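Local coordinates for heme peroxidase (Bacteroides thetaiotaomicron, PDB 2GVK), which probably uses a bound heme to oxidise dyes and other substrates with hydrogen peroxide, as a member of the dye-decolorizing peroxidase family, at residues A[53-56]-A[57-61]; A[198-201]-A[202-205]; A[275-278]-A[279-282]. All blocks are in the same frame, centred on the assembly; numbering follows the deposited sequence.

Interaction 1. Residues A[53-56]-A[57-61]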
loop_
_atom_site.group_PDB
_atom_site.type_symbol
_atom_site.label_atom_id
_atom_site.label_comp_id
_atom_site.label_asym_id
_atom_site.label_seq_id
_atom_site.Cartn_x
_atom_site.Cartn_y
_atom_site.Cartn_z
ATOM N N ILE A 53 22.514 -9.236 -3.820
ATOM C CA ILE A 53 21.077 -9.432 -3.884
ATOM C C ILE A 53 20.505 -9.619 -2.485
ATOM O O ILE A 53 19.463 -9.021 -2.151
ATOM C CB ILE A 53 20.709 -10.631 -4.793
ATOM C CG1 ILE A 53 21.135 -10.329 -6.237
ATOM C CG2 ILE A 53 19.212 -10.947 -4.701
ATOM C CD1 ILE A 53 21.103 -11.528 -7.158
ATOM N N ARG A 54 21.190 -10.404 -1.643
ATOM C CA ARG A 54 20.741 -10.600 -0.249
ATOM C C ARG A 54 20.629 -9.276 0.470
ATOM O O ARG A 54 19.717 -9.062 1.230
ATOM C CB ARG A 54 21.701 -11.511 0.524
ATOM C CG ARG A 54 21.449 -12.969 0.366
ATOM C CD ARG A 54 22.198 -13.780 1.441
ATOM N NE ARG A 54 23.644 -13.803 1.203
ATOM C CZ ARG A 54 24.249 -14.572 0.288
ATOM N NH1 ARG A 54 23.542 -15.401 -0.467
ATOM N NH2 ARG A 54 25.565 -14.522 0.138
ATOM N N SER A 55 21.625 -8.418 0.276
ATOM C CA SER A 55 21.640 -7.115 0.914
ATOM C C SER A 55 20.401 -6.294 0.529
ATOM O O SER A 55 19.657 -5.802 1.406
ATOM C CB SER A 55 22.923 -6.367 0.548
ATOM O OG SER A 55 22.932 -5.065 1.109
HETATM N N MSE A 56 20.116 -6.225 -0.764
HETATM C CA MSE A 56 18.969 -5.466 -1.243
HETATM C C MSE A 56 17.668 -6.006 -0.683
HETATM O O MSE A 56 16.799 -5.244 -0.297
HETATM C CB MSE A 56 18.891 -5.487 -2.752
HETATM C CG MSE A 56 20.050 -4.885 -3.443
HETATM SE SE MSE A 56 20.359 -3.009 -2.990
HETATM C CE MSE A 56 18.691 -2.342 -3.350
ATOM N N ARG A 57 17.517 -7.330 -0.690
ATOM C CA ARG A 57 16.265 -7.958 -0.242
ATOM C C ARG A 57 16.102 -7.899 1.272
ATOM O O ARG A 57 14.988 -7.817 1.772
ATOM C CB ARG A 57 16.185 -9.377 -0.742
ATOM C CG ARG A 57 15.947 -9.449 -2.223
ATOM C CD ARG A 57 15.750 -10.822 -2.680
ATOM N NE ARG A 57 15.633 -10.855 -4.101
ATOM C CZ ARG A 57 15.691 -11.959 -4.848
ATOM N NH1 ARG A 57 15.826 -13.148 -4.279
ATOM N NH2 ARG A 57 15.596 -11.864 -6.181
ATOM N N ASN A 58 17.212 -7.901 1.995
ATOM C CA ASN A 58 17.187 -7.743 3.437
ATOM C C ASN A 58 16.775 -6.310 3.807
ATOM O O ASN A 58 15.960 -6.098 4.666
ATOM C CB ASN A 58 18.570 -8.071 4.015
ATOM C CG ASN A 58 18.641 -7.876 5.486
ATOM O OD1 ASN A 58 17.768 -8.308 6.209
ATOM N ND2 ASN A 58 19.731 -7.232 5.964
ATOM N N ARG A 59 17.317 -5.336 3.075
ATOM C CA ARG A 59 17.052 -3.931 3.350
ATOM C C ARG A 59 15.652 -3.509 2.901
ATOM O O ARG A 59 15.009 -2.707 3.555
ATOM C CB ARG A 59 18.095 -3.059 2.657
ATOM C CG ARG A 59 19.510 -3.233 3.178
ATOM C CD ARG A 59 20.520 -2.520 2.280
ATOM N NE ARG A 59 20.316 -1.067 2.283
ATOM C CZ ARG A 59 20.888 -0.209 1.424
ATOM N NH1 ARG A 59 21.674 -0.647 0.459
ATOM N NH2 ARG A 59 20.642 1.090 1.526
ATOM N N PHE A 60 15.203 -4.061 1.767
ATOM C CA PHE A 60 13.934 -3.662 1.118
ATOM C C PHE A 60 13.116 -4.880 0.729
ATOM O O PHE A 60 12.927 -5.165 -0.445
ATOM C CB PHE A 60 14.242 -2.831 -0.114
ATOM C CG PHE A 60 15.266 -1.725 0.139
ATOM C CD1 PHE A 60 14.906 -0.593 0.801
ATOM C CD2 PHE A 60 16.583 -1.875 -0.263
ATOM C CE1 PHE A 60 15.874 0.422 1.083
ATOM C CE2 PHE A 60 17.522 -0.890 0.004
ATOM C CZ PHE A 60 17.150 0.246 0.698
ATOM N N PRO A 61 12.637 -5.602 1.718
ATOM C CA PRO A 61 11.981 -6.879 1.471
ATOM C C PRO A 61 10.702 -6.802 0.644
ATOM O O PRO A 61 10.277 -7.804 0.109
ATOM C CB PRO A 61 11.684 -7.396 2.886
ATOM C CG PRO A 61 11.787 -6.215 3.768
ATOM C CD PRO A 61 12.746 -5.298 3.147
#
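The last two turns of helix 38-59, in the N-terminal half of the Dyp-type peroxidase fold, form this contact, where Ile53, Ser55 and Met56 meet Arg57, Arg59 and Phe60 one turn on. Backbone bonds from i+4 to i run through it, beginning with Arg57 N to Ile53 O (3.0 Å) and ending with Phe60 N to Met56 O (2.9 Å), after which Phe60 leaves helical geometry. Ile53 and Arg57 run side by side. The CG2 methyl of Ile53, anti to its backbone N (CG1 at chi1 -64°), sits over the centre of one face of the Arg57 guanidinium and reaches NE at 3.6 Å. The arginine is extended from CG to NE, so its flat group gets an apolar lid while NE bonds to the carbonyl of Phe65. Met56, a selenomethionine, bends at chi2 and chi3, which swings CE back to the Phe60 ring, 3.8 Å from CD2. Its flexible chain suits a place that also touches Leu120 and Phe124 of helix 118-131. In the conformer described, Arg59 folds its chain at chi3 and its CD lies 3.7 Å from Ser55 OG. Serine suits the place because its short side chain lets that CD lie alongside while its hydroxyl bonds to Asp219 of the second subunit. Arg59 pairs with Glu123 of its own chain and, across the subunit interface, with Asp149 of the second subunit; Arg54 pairs with Asp166 of that neighbour. These acidic partners probably offset the charge of Arg54 and Arg59 and fix where their guanidinium groups sit.

Interaction 2. Residues A[198-201]-A[202-205]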
loop_
_atom_site.group_PDB
_atom_site.type_symbol
_atom_site.label_atom_id
_atom_site.label_comp_id
_atom_site.label_asym_id
_atom_site.label_seq_id
_atom_site.Cartn_x
_atom_site.Cartn_y
_atom_site.Cartn_z
ATOM N N VAL A 198 4.835 6.892 -35.441
ATOM C CA VAL A 198 3.954 7.678 -36.277
ATOM C C VAL A 198 3.152 6.763 -37.211
ATOM O O VAL A 198 1.931 6.845 -37.269
ATOM C CB VAL A 198 4.740 8.741 -37.083
ATOM C CG1 VAL A 198 3.856 9.386 -38.099
ATOM C CG2 VAL A 198 5.322 9.781 -36.127
ATOM N N ALA A 199 3.828 5.811 -37.838
ATOM C CA ALA A 199 3.150 4.860 -38.708
ATOM C C ALA A 199 2.192 3.961 -37.908
ATOM O O ALA A 199 1.100 3.652 -38.369
ATOM C CB ALA A 199 4.139 4.039 -39.428
ATOM N N TRP A 200 2.632 3.518 -36.725
ATOM C CA TRP A 200 1.816 2.651 -35.872
ATOM C C TRP A 200 0.534 3.341 -35.444
ATOM O O TRP A 200 -0.547 2.763 -35.517
ATOM C CB TRP A 200 2.612 2.235 -34.643
ATOM C CG TRP A 200 1.853 1.404 -33.679
ATOM C CD1 TRP A 200 1.447 1.767 -32.439
ATOM C CD2 TRP A 200 1.406 0.044 -33.871
ATOM N NE1 TRP A 200 0.757 0.747 -31.852
ATOM C CE2 TRP A 200 0.743 -0.337 -32.698
ATOM C CE3 TRP A 200 1.498 -0.877 -34.929
ATOM C CZ2 TRP A 200 0.192 -1.619 -32.528
ATOM C CZ3 TRP A 200 0.948 -2.148 -34.759
ATOM C CH2 TRP A 200 0.288 -2.494 -33.580
ATOM N N ASN A 201 0.661 4.589 -35.012
ATOM C CA ASN A 201 -0.475 5.333 -34.498
ATOM C C ASN A 201 -1.463 5.708 -35.622
ATOM O O ASN A 201 -2.610 6.001 -35.365
ATOM C CB ASN A 201 0.004 6.597 -33.755
ATOM C CG ASN A 201 0.608 6.290 -32.370
ATOM O OD1 ASN A 201 0.290 5.284 -31.745
ATOM N ND2 ASN A 201 1.386 7.219 -31.860
ATOM N N ALA A 202 -1.006 5.655 -36.863
ATOM C CA ALA A 202 -1.863 5.940 -37.999
ATOM C C ALA A 202 -2.777 4.753 -38.343
ATOM O O ALA A 202 -3.732 4.900 -39.126
ATOM C CB ALA A 202 -1.014 6.331 -39.219
ATOM N N LEU A 203 -2.456 3.565 -37.809
ATOM C CA LEU A 203 -3.278 2.361 -38.023
ATOM C C LEU A 203 -4.516 2.386 -37.162
ATOM O O LEU A 203 -4.431 2.653 -35.966
ATOM C CB LEU A 203 -2.493 1.104 -37.656
ATOM C CG LEU A 203 -1.471 0.571 -38.615
ATOM C CD1 LEU A 203 -0.829 -0.670 -37.999
ATOM C CD2 LEU A 203 -2.117 0.242 -39.977
ATOM N N PRO A 204 -5.684 2.067 -37.751
ATOM C CA PRO A 204 -6.841 1.910 -36.904
ATOM C C PRO A 204 -6.631 0.747 -35.943
ATOM O O PRO A 204 -5.842 -0.165 -36.224
ATOM C CB PRO A 204 -7.967 1.581 -37.890
ATOM C CG PRO A 204 -7.459 1.938 -39.197
ATOM C CD PRO A 204 -5.996 1.822 -39.156
ATOM N N VAL A 205 -7.336 0.759 -34.841
ATOM C CA VAL A 205 -7.152 -0.256 -33.823
ATOM C C VAL A 205 -7.375 -1.669 -34.381
ATOM O O VAL A 205 -6.651 -2.589 -34.055
ATOM C CB VAL A 205 -8.087 -0.029 -32.638
ATOM C CG1 VAL A 205 -8.075 -1.255 -31.675
ATOM C CG2 VAL A 205 -7.699 1.264 -31.886
HETATM O O HOH W 1 -4.808 3.983 -33.751
#
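Leu203 packs against Trp200 where helix 197-201 gives way to the short link that leads into helix 205-212, at the surface of the C-terminal half of the fold, while Ala202 sets its methyl against the carbonyls of Val198 and Ala199. Ala202 N makes weak bonds to Val198 O (3.2 Å) and Ala199 O (3.3 Å), and its CB lies 3.5 Å from Ala199 O; a methyl suits the place because it can lie this near to the two carbonyls of the helix end. The next amide, Leu203 N, reaches Trp200 O at 3.1 Å, but from well above the carbonyl plane, with a C=O...N angle of 118°. Trp200 O also accepts from Gln208.

Trp200 and Leu203 cross at about a right angle. With CG anti to the backbone N (chi1 177°), the indole is sent to where, in the conformer described, Leu203 CD1 crosses its six-membered ring 3.9 Å from CE3. A broad ring suits this buried place: Phe295 meets it edge-to-face, Val211 and Ile212 of helix 205-212 also touch it, and its NE1 is satisfied by the carbonyl of Ile154. Leu203, which also touches Phe295, joins this apolar group. On the polar side a single water donates to Leu203 O at 2.6 Å and, weakly, to Asn201 O at 3.4 Å.

Interaction 3. Residues A[275-278]-A[279-282]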
loop_
_atom_site.group_PDB
_atom_site.type_symbol
_atom_site.label_atom_id
_atom_site.label_comp_id
_atom_site.label_asym_id
_atom_site.label_seq_id
_atom_site.Cartn_x
_atom_site.Cartn_y
_atom_site.Cartn_z
ATOM N N ARG A 275 14.425 -20.267 -33.193
ATOM C CA ARG A 275 13.336 -20.648 -34.090
ATOM C C ARG A 275 12.276 -19.550 -34.180
ATOM O O ARG A 275 11.743 -19.272 -35.256
ATOM C CB ARG A 275 12.700 -21.966 -33.645
ATOM C CG ARG A 275 11.457 -22.359 -34.437
ATOM C CD ARG A 275 11.352 -23.848 -34.743
ATOM N NE ARG A 275 12.538 -24.359 -35.420
ATOM C CZ ARG A 275 12.644 -25.591 -35.901
ATOM N NH1 ARG A 275 11.636 -26.443 -35.777
ATOM N NH2 ARG A 275 13.760 -25.979 -36.505
HETATM N N MSE A 276 11.982 -18.929 -33.040
HETATM C CA MSE A 276 11.077 -17.782 -32.970
HETATM C C MSE A 276 11.600 -16.656 -33.870
HETATM O O MSE A 276 10.863 -16.085 -34.667
HETATM C CB MSE A 276 10.969 -17.302 -31.518
HETATM C CG MSE A 276 10.063 -16.125 -31.309
HETATM SE SE MSE A 276 10.316 -15.323 -29.549
HETATM C CE MSE A 276 11.983 -14.321 -29.932
ATOM N N LEU A 277 12.892 -16.356 -33.740
ATOM C CA LEU A 277 13.512 -15.325 -34.549
ATOM C C LEU A 277 13.462 -15.668 -36.040
ATOM O O LEU A 277 13.255 -14.784 -36.871
ATOM C CB LEU A 277 14.956 -15.093 -34.116
ATOM C CG LEU A 277 15.144 -14.468 -32.740
ATOM C CD1 LEU A 277 16.591 -14.596 -32.302
ATOM C CD2 LEU A 277 14.721 -13.021 -32.735
ATOM N N GLU A 278 13.703 -16.931 -36.380
ATOM C CA GLU A 278 13.568 -17.367 -37.796
ATOM C C GLU A 278 12.137 -17.101 -38.294
ATOM O O GLU A 278 11.940 -16.538 -39.383
ATOM C CB GLU A 278 13.900 -18.829 -37.945
ATOM C CG GLU A 278 15.380 -19.161 -37.804
ATOM C CD GLU A 278 15.645 -20.680 -37.820
ATOM O OE1 GLU A 278 14.669 -21.465 -37.959
ATOM O OE2 GLU A 278 16.827 -21.088 -37.670
ATOM N N ASN A 279 11.141 -17.500 -37.499
ATOM C CA ASN A 279 9.746 -17.274 -37.862
ATOM C C ASN A 279 9.454 -15.784 -38.093
ATOM O O ASN A 279 8.648 -15.430 -38.946
ATOM C CB ASN A 279 8.801 -17.808 -36.779
ATOM C CG ASN A 279 8.640 -19.317 -36.822
ATOM O OD1 ASN A 279 9.339 -20.019 -37.556
ATOM N ND2 ASN A 279 7.722 -19.823 -36.019
HETATM N N MSE A 280 10.062 -14.924 -37.281
HETATM C CA MSE A 280 9.816 -13.487 -37.370
HETATM C C MSE A 280 10.490 -12.861 -38.565
HETATM O O MSE A 280 9.846 -12.122 -39.344
HETATM C CB MSE A 280 10.314 -12.785 -36.112
HETATM C CG MSE A 280 9.515 -13.095 -34.881
HETATM SE SE MSE A 280 10.402 -12.389 -33.306
HETATM C CE MSE A 280 10.273 -10.414 -33.769
ATOM N N PHE A 281 11.778 -13.141 -38.732
ATOM C CA PHE A 281 12.602 -12.393 -39.696
ATOM C C PHE A 281 12.670 -13.033 -41.069
ATOM O O PHE A 281 12.800 -12.332 -42.063
ATOM C CB PHE A 281 14.011 -12.169 -39.126
ATOM C CG PHE A 281 14.051 -11.145 -38.016
ATOM C CD1 PHE A 281 13.731 -11.506 -36.703
ATOM C CD2 PHE A 281 14.340 -9.821 -38.292
ATOM C CE1 PHE A 281 13.735 -10.570 -35.702
ATOM C CE2 PHE A 281 14.362 -8.884 -37.301
ATOM C CZ PHE A 281 14.029 -9.244 -36.000
ATOM N N ILE A 282 12.643 -14.354 -41.117
ATOM C CA ILE A 282 12.630 -15.072 -42.404
ATOM C C ILE A 282 11.202 -15.408 -42.801
ATOM O O ILE A 282 10.798 -15.207 -43.972
ATOM C CB ILE A 282 13.448 -16.365 -42.334
ATOM C CG1 ILE A 282 14.866 -16.082 -41.826
ATOM C CG2 ILE A 282 13.491 -17.045 -43.707
ATOM C CD1 ILE A 282 15.635 -15.069 -42.670
#
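The Phe281 ring meets Leu277 at its rim: the carbonyl oxygen Leu277 O lies in the ring plane at the edge, 3.3 Å from CD1, where the slightly positive ring hydrogens suit an oxygen. Farther along the same side, Leu277 CD2 comes to 4.0 Å from Phe281 CE1, for the two side chains run alongside each other and point the same way. Each has CG anti to its own carbonyl carbon (chi1 -68° and -73°), which keeps them in step one turn apart. Leu277 O also accepts the amide of Phe281 at 2.9 Å, and so serves both backbone and ring edge.

The amide of Asn279 is the other flat group. Its CG approaches Arg275 O, the acceptor of Asn279 N (2.9 Å), while its ND2 bonds to the carbonyl of Val235; a side-chain amide suits this place by offering that donor to a neighbouring loop. The selenomethionines Met276 and Met280 also lie side by side, pointing the same way; in the conformer described, CE of Met276 is 4.2 Å from SE of Met280, a loose contact between flexible chains. Ile282 N bonds to Glu278 O at 2.9 Å.

The apolar side of helix 270-281 rests on the sheet: Leu277 touches Phe189 and Gln191 of strand 186-195, and Met280 and Phe281 reach Tyr193 of the same strand. Ile95 of the short strand 95-96 packs on Leu277, Phe281 and Ile282, so this part of the helix touches both the large sheet and the small two-stranded one.

Each of the three contacts lies near the C-terminal end of a helix, interaction 2 running on into the link to helix 205-212, and they follow in series along the chain. Interaction 1 belongs to the N-terminal half of the Dyp-type peroxidase fold; interactions 2 and 3 share the C-terminal half, their centres about 24 Å apart. Interaction 1 lies far from both, about 43 Å from interaction 2 and 39 Å from interaction 3 between centres, and on the opposite side of the chain's centre from interaction 3. Strand 186-195 leads into helix 197-201 and is touched by the side chains of helix 270-281. Interactions 1 and 2 touch neighbouring subunits, whereas interaction 3 serves packing within the chain.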